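Local coordinates for H127A/Y244A mutant of alginate lyase AlyC3 in complex with dimannuronate (Psychromonas sp., PDB 7C8F), which cleaves the polysaccharide alginate as a PL7-family lyase, here in a double-mutant form that holds a dimannuronate, at residues Leu11-Pro14 with Ala15-Thr18; Phe20-Val23 with Leu24-Glu28; Tyr43-Asp47 with Gly48-Gly52. All coordinates share one frame; numbering follows the deposited sequence.

Contact 1 (Leu11-Pro14 with Ala15-Thr18); sequences LGEP and ANYT
With CG anti to its own carbonyl carbon (chi1 -69°), Tyr17 swings its ring back along the chain that precedes it, against Gly12 and Glu13. The same choice of first torsion at Glu13 and Asn16 sets these two side chains next to each other, running in one direction. Tyr17 meets the backbone with its edge: Glu13 O lies in the ring plane, 3.3 Å from Tyr17 CD1, and OH comes to 4.0 Å from Gly12 CA. A side chain at Gly12 would be directed at the tyrosine and its CB would run into that hydroxyl. Glu13 O also accepts the backbone N-H of Asn16, with N 2.9 Å away, and the next bond follows one residue on, from Tyr17 N to Pro14 O at 3.1 Å. Two successive bonds that each span three residues make this a short 3-10 turn, and Pro14, which has no N-H to give, stands at its start. Carboxylate and amide planes of Glu13 and Asn16 are 15° apart, yet Asn16 ND2 stays 3.9 Å from Glu13 OE1. Instead ND2 gives a hydrogen bond to a water 3.0 Å away, which also accepts from Glu13 N. Replacing Tyr17 by an alanine would probably open a gap beside Gly12 and uncover Glu13 O, which would then lose the ring edge lying along it. Outside the turn, Gly12 makes backbone hydrogen bonds with Val60, and Pro14 and Tyr17 both rest on that residue, so the loop lies along strand 58-60, an outermost strand of the seven-stranded sheet. At its other end Ala15 O receives Gln21 NE2 from helix 18-25.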
# COMPACT_ATOMS: atom_id res chain seq x y z
N LEU B 11 -10.91 -43.92 -5.64
CA LEU B 11 -10.77 -42.59 -5.06
C LEU B 11 -12.10 -41.85 -5.17
O LEU B 11 -12.73 -41.84 -6.23
CB LEU B 11 -9.69 -41.81 -5.81
CG LEU B 11 -8.30 -42.46 -5.88
CD1 LEU B 11 -7.31 -41.57 -6.61
CD2 LEU B 11 -7.79 -42.82 -4.48
N GLY B 12 -12.51 -41.22 -4.07
CA GLY B 12 -13.70 -40.39 -4.12
C GLY B 12 -13.42 -39.07 -4.82
O GLY B 12 -12.33 -38.50 -4.70
N GLU B 13 -14.41 -38.59 -5.57
CA GLU B 13 -14.28 -37.30 -6.24
C GLU B 13 -14.75 -36.21 -5.29
O GLU B 13 -15.89 -36.28 -4.80
CB GLU B 13 -15.12 -37.27 -7.51
CG GLU B 13 -14.64 -38.27 -8.56
CD GLU B 13 -15.44 -38.22 -9.85
OE1 GLU B 13 -16.19 -37.24 -10.04
OE2 GLU B 13 -15.32 -39.16 -10.66
N PRO B 14 -13.91 -35.20 -4.97
CA PRO B 14 -14.30 -34.19 -3.97
C PRO B 14 -15.64 -33.53 -4.23
O PRO B 14 -16.39 -33.27 -3.28
CB PRO B 14 -13.12 -33.21 -4.01
CG PRO B 14 -11.94 -34.10 -4.33
CD PRO B 14 -12.48 -35.11 -5.34
N ALA B 15 -15.98 -33.25 -5.49
CA ALA B 15 -17.25 -32.60 -5.79
C ALA B 15 -18.46 -33.46 -5.45
O ALA B 15 -19.58 -32.94 -5.42
CB ALA B 15 -17.29 -32.17 -7.25
N ASN B 16 -18.27 -34.74 -5.15
CA ASN B 16 -19.38 -35.61 -4.79
C ASN B 16 -19.68 -35.62 -3.29
O ASN B 16 -20.56 -36.36 -2.86
CB ASN B 16 -19.12 -37.05 -5.26
CG ASN B 16 -19.41 -37.24 -6.73
OD1 ASN B 16 -20.18 -36.48 -7.32
ND2 ASN B 16 -18.79 -38.24 -7.33
N TYR B 17 -18.97 -34.83 -2.49
CA TYR B 17 -19.15 -34.84 -1.05
C TYR B 17 -19.72 -33.51 -0.59
O TYR B 17 -19.09 -32.46 -0.76
CB TYR B 17 -17.84 -35.19 -0.33
CG TYR B 17 -17.48 -36.64 -0.60
CD1 TYR B 17 -16.82 -37.01 -1.76
CD2 TYR B 17 -17.85 -37.64 0.29
CE1 TYR B 17 -16.52 -38.34 -2.03
CE2 TYR B 17 -17.56 -38.97 0.03
CZ TYR B 17 -16.89 -39.31 -1.12
OH TYR B 17 -16.59 -40.63 -1.39
N THR B 18 -20.92 -33.56 -0.01
CA THR B 18 -21.65 -32.34 0.30
C THR B 18 -20.87 -31.43 1.23
O THR B 18 -21.01 -30.20 1.15
CB THR B 18 -23.03 -32.65 0.90
OG1 THR B 18 -22.88 -33.56 2.00
CG2 THR B 18 -23.95 -33.25 -0.15
O HOH W 1 -17.06 -40.12 -5.72

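Contact 2 (Phe20-Val23 with Leu24-Glu28); sequences FQHV and LTESE
Leu24 folds back against the preceding helical turn, CG reaching 3.2 Å from Phe20 O while the CD1 methyl lies 4.2 Å from Phe20 CB. Its backbone N gives a hydrogen bond to the same Phe20 carbonyl, followed by the bond from Thr25 N to Gln21 O. The leucine side chain also packs on Pro14, Phe50 and Val80, on the buried flank of the helix. Val23 puts its CG2 methyl 4.0 Å from Ser27 OG and meets Leu258 and Tyr260 on strand 250-264 of the seven-stranded sheet. Its carbonyl takes two donors: Val23 O accepts Ser27 OG at 2.7 Å and, weakly, Glu26 N. These bonds belong to the C-terminal end of helix 18-25, where the four-residue spacing gives way to shorter turns, as in the bond from Ser27 N to Leu24 O, before the chain straightens into strand 27-31 of the antiparallel sheet. The buried Ser27 hydroxyl is satisfied by that valine carbonyl at the very point of the change. On the solvent side His22, with CG anti to the backbone N (chi1 177°), turns its ring forward along the helix. Glu26 CG sits over one ring face, 4.1 Å from the centroid and offset toward the rim, a CH-pi contact. The Glu26 chain then bends at its second torsion, leaving the carboxylate plane 18° from that of the ring. A water in the ring plane links His22 NE2 to Glu26 OE2, 2.8 Å from each, whereas the two side-chain atoms themselves stay 4.2 Å apart. His22 O likewise takes a hydroxyl, Thr25 OG1 at 2.8 Å, and a weak bond from Glu26 N, which is thus shared weakly between the two carbonyls.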
# COMPACT_ATOMS: atom_id res chain seq x y z
N PHE B 20 -17.84 -30.65 1.30
CA PHE B 20 -16.84 -29.86 0.58
C PHE B 20 -17.40 -29.09 -0.60
O PHE B 20 -16.69 -28.24 -1.17
CB PHE B 20 -15.69 -30.75 0.10
CG PHE B 20 -15.08 -31.59 1.19
CD1 PHE B 20 -14.48 -31.00 2.30
CD2 PHE B 20 -15.12 -32.98 1.12
CE1 PHE B 20 -13.94 -31.77 3.31
CE2 PHE B 20 -14.58 -33.76 2.14
CZ PHE B 20 -13.98 -33.15 3.23
N GLN B 21 -18.65 -29.32 -0.98
CA GLN B 21 -19.14 -28.76 -2.23
C GLN B 21 -19.07 -27.24 -2.24
O GLN B 21 -18.68 -26.63 -3.24
CB GLN B 21 -20.55 -29.27 -2.53
CG GLN B 21 -20.49 -30.67 -3.12
CD GLN B 21 -21.81 -31.40 -3.10
OE1 GLN B 21 -22.83 -30.86 -2.68
NE2 GLN B 21 -21.79 -32.64 -3.57
N HIS B 22 -19.45 -26.59 -1.14
CA HIS B 22 -19.51 -25.13 -1.18
C HIS B 22 -18.13 -24.51 -1.35
O HIS B 22 -17.94 -23.64 -2.19
CB HIS B 22 -20.23 -24.56 0.04
CG HIS B 22 -20.25 -23.06 0.06
ND1 HIS B 22 -19.40 -22.32 0.86
CD2 HIS B 22 -20.98 -22.17 -0.64
CE1 HIS B 22 -19.63 -21.04 0.66
NE2 HIS B 22 -20.59 -20.91 -0.24
N VAL B 23 -17.15 -24.94 -0.54
CA VAL B 23 -15.83 -24.33 -0.70
C VAL B 23 -15.29 -24.58 -2.10
O VAL B 23 -14.63 -23.72 -2.68
CB VAL B 23 -14.85 -24.77 0.41
CG1 VAL B 23 -14.48 -26.25 0.27
CG2 VAL B 23 -13.59 -23.89 0.38
N LEU B 24 -15.56 -25.76 -2.66
CA LEU B 24 -15.08 -26.02 -4.01
C LEU B 24 -15.70 -25.06 -5.03
O LEU B 24 -15.00 -24.55 -5.90
CB LEU B 24 -15.32 -27.48 -4.39
CG LEU B 24 -14.56 -28.47 -3.49
CD1 LEU B 24 -14.91 -29.90 -3.94
CD2 LEU B 24 -13.08 -28.24 -3.57
N THR B 25 -16.98 -24.77 -4.94
CA THR B 25 -17.60 -23.85 -5.90
C THR B 25 -17.06 -22.44 -5.80
O THR B 25 -17.16 -21.69 -6.69
CB THR B 25 -19.13 -23.77 -5.77
OG1 THR B 25 -19.52 -23.32 -4.49
CG2 THR B 25 -19.75 -25.11 -6.05
N GLU B 26 -16.47 -22.14 -4.68
CA GLU B 26 -15.90 -20.83 -4.42
C GLU B 26 -14.42 -20.72 -4.73
O GLU B 26 -13.82 -19.72 -4.51
CB GLU B 26 -16.10 -20.49 -2.94
CG GLU B 26 -17.55 -20.24 -2.50
CD GLU B 26 -18.07 -18.92 -2.99
OE1 GLU B 26 -17.38 -17.93 -2.81
OE2 GLU B 26 -19.14 -18.86 -3.56
N SER B 27 -13.87 -21.79 -5.27
CA SER B 27 -12.45 -21.89 -5.50
C SER B 27 -12.00 -22.48 -6.81
O SER B 27 -12.79 -22.87 -7.62
CB SER B 27 -11.83 -22.80 -4.42
OG SER B 27 -12.23 -22.49 -3.12
N GLU B 28 -10.69 -22.53 -6.97
CA GLU B 28 -10.03 -23.21 -8.07
C GLU B 28 -8.95 -24.09 -7.46
O GLU B 28 -8.63 -23.91 -6.35
CB GLU B 28 -9.46 -22.27 -9.13
CG GLU B 28 -8.37 -21.34 -8.67
CD GLU B 28 -7.99 -20.36 -9.75
OE1 GLU B 28 -8.87 -19.78 -10.35
OE2 GLU B 28 -6.80 -20.22 -9.96
O HOH W 2 -21.16 -18.51 -1.59

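Contact 3 (Tyr43-Asp47 with Gly48-Gly52); sequences YFALD and GNFTG
The Phe50 ring carries the Ala45 methyl on one face and has Gly48 O at its edge, in the ring plane. Ala45 CB stands 3.4 Å above that plane, offset toward the rim and 3.5 Å from Phe50 CE1, a close CH-pi contact that also brings the methyl to 3.4 Å from Asn49 O. The second pair of flat groups, the carboxylate of Asp47 and the amide of Asn49, run alongside each other with planes 31° apart. One water spans their ends, giving a proton to Asp47 OD2 and accepting from Asn49 ND2. Asp47 has CG between its backbone N and carbonyl carbon (chi1 62°), which turns OD1 forward to accept Asn49 N at 3.1 Å, from above the carboxylate plane. The bend itself is closed by Gly48 N to Ala45 O, 2.8 Å. Gly48 has a positive phi of 82°, where a CB would jam against Asp47 O. Asn49 OD1 is gripped twice, by Thr51 OG1 in the carbonyl plane at 2.8 Å and by Thr51 N. Residues 43-52 thus join two compact motifs: a type I beta turn from Ala45 to Gly48 that takes the chain out of strand 42-44, and an Asx turn at Asn49, further along the loop that leads to strand 58-60.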
# COMPACT_ATOMS: atom_id res chain seq x y z
N TYR B 43 -3.62 -25.00 -13.20
CA TYR B 43 -4.87 -24.53 -12.69
C TYR B 43 -6.03 -25.31 -13.22
O TYR B 43 -6.08 -25.59 -14.37
CB TYR B 43 -5.01 -23.05 -13.07
CG TYR B 43 -3.86 -22.19 -12.63
CD1 TYR B 43 -2.69 -22.11 -13.35
CD2 TYR B 43 -3.96 -21.45 -11.50
CE1 TYR B 43 -1.67 -21.31 -12.92
CE2 TYR B 43 -2.96 -20.65 -11.07
CZ TYR B 43 -1.81 -20.59 -11.79
OH TYR B 43 -0.83 -19.81 -11.31
N PHE B 44 -6.97 -25.65 -12.36
CA PHE B 44 -8.18 -26.38 -12.73
C PHE B 44 -9.36 -25.78 -11.99
O PHE B 44 -9.20 -25.08 -10.98
CB PHE B 44 -8.05 -27.87 -12.43
CG PHE B 44 -6.87 -28.51 -13.09
CD1 PHE B 44 -6.92 -28.87 -14.43
CD2 PHE B 44 -5.69 -28.72 -12.39
CE1 PHE B 44 -5.82 -29.45 -15.05
CE2 PHE B 44 -4.59 -29.31 -13.01
CZ PHE B 44 -4.66 -29.67 -14.34
N ALA B 45 -10.56 -26.05 -12.50
CA ALA B 45 -11.78 -25.51 -11.91
C ALA B 45 -11.72 -23.99 -11.77
O ALA B 45 -12.11 -23.41 -10.75
CB ALA B 45 -12.09 -26.19 -10.57
N LEU B 46 -11.22 -23.33 -12.82
CA LEU B 46 -11.13 -21.87 -12.81
C LEU B 46 -12.48 -21.23 -12.54
O LEU B 46 -12.55 -20.11 -12.02
CB LEU B 46 -10.56 -21.37 -14.14
CG LEU B 46 -9.14 -21.81 -14.47
CD1 LEU B 46 -8.80 -21.43 -15.90
CD2 LEU B 46 -8.16 -21.19 -13.50
N ASP B 47 -13.57 -21.91 -12.91
CA ASP B 47 -14.93 -21.44 -12.70
C ASP B 47 -15.58 -22.02 -11.45
O ASP B 47 -16.78 -21.83 -11.25
CB ASP B 47 -15.79 -21.76 -13.93
CG ASP B 47 -15.90 -23.26 -14.23
OD1 ASP B 47 -15.21 -24.09 -13.59
OD2 ASP B 47 -16.69 -23.63 -15.13
N GLY B 48 -14.83 -22.72 -10.60
CA GLY B 48 -15.44 -23.31 -9.43
C GLY B 48 -16.14 -24.62 -9.67
O GLY B 48 -16.77 -25.14 -8.74
N ASN B 49 -16.06 -25.18 -10.87
CA ASN B 49 -16.70 -26.46 -11.14
C ASN B 49 -15.66 -27.55 -11.03
O ASN B 49 -14.83 -27.74 -11.92
CB ASN B 49 -17.39 -26.49 -12.50
CG ASN B 49 -18.32 -27.66 -12.61
OD1 ASN B 49 -18.21 -28.62 -11.84
ND2 ASN B 49 -19.26 -27.60 -13.54
N PHE B 50 -15.72 -28.28 -9.92
CA PHE B 50 -14.82 -29.39 -9.63
C PHE B 50 -15.35 -30.73 -10.13
O PHE B 50 -14.72 -31.75 -9.86
CB PHE B 50 -14.53 -29.45 -8.13
CG PHE B 50 -13.41 -28.53 -7.68
CD1 PHE B 50 -13.61 -27.16 -7.57
CD2 PHE B 50 -12.16 -29.05 -7.38
CE1 PHE B 50 -12.58 -26.31 -7.15
CE2 PHE B 50 -11.13 -28.23 -6.96
CZ PHE B 50 -11.34 -26.86 -6.85
N THR B 51 -16.46 -30.75 -10.87
CA THR B 51 -16.99 -32.01 -11.37
C THR B 51 -15.91 -32.73 -12.18
O THR B 51 -15.32 -32.15 -13.09
CB THR B 51 -18.21 -31.74 -12.25
OG1 THR B 51 -19.27 -31.20 -11.45
CG2 THR B 51 -18.69 -33.05 -12.93
N GLY B 52 -15.64 -33.98 -11.81
CA GLY B 52 -14.63 -34.78 -12.49
C GLY B 52 -13.20 -34.57 -12.06
O GLY B 52 -12.31 -35.28 -12.55
O HOH W 3 -18.58 -25.41 -15.38
O HOH W 4 -13.97 -26.51 -14.43

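All three contacts are local and partly buried. Contact 2 has its centre nearest that of the chain, about 15 Å away, against about 18 Å for contact 3 and about 21 Å for contact 1, and it has the most buried residues. Contacts 2 and 3 reach the same sheet through neighbouring strands 27-31 and 42-44, whereas contact 1 leans on strand 58-60 of the other. All three carry a water-linked polar pair; contact 2 adds helical backbone bonds and buried apolar side chains, while the two loop contacts are built on tight turns and glycines. Leu24 and Phe50 bring them together: Leu24 CD1 packs on Pro14, Phe50 CE1 on Leu24 O, and Ala15 on Phe50.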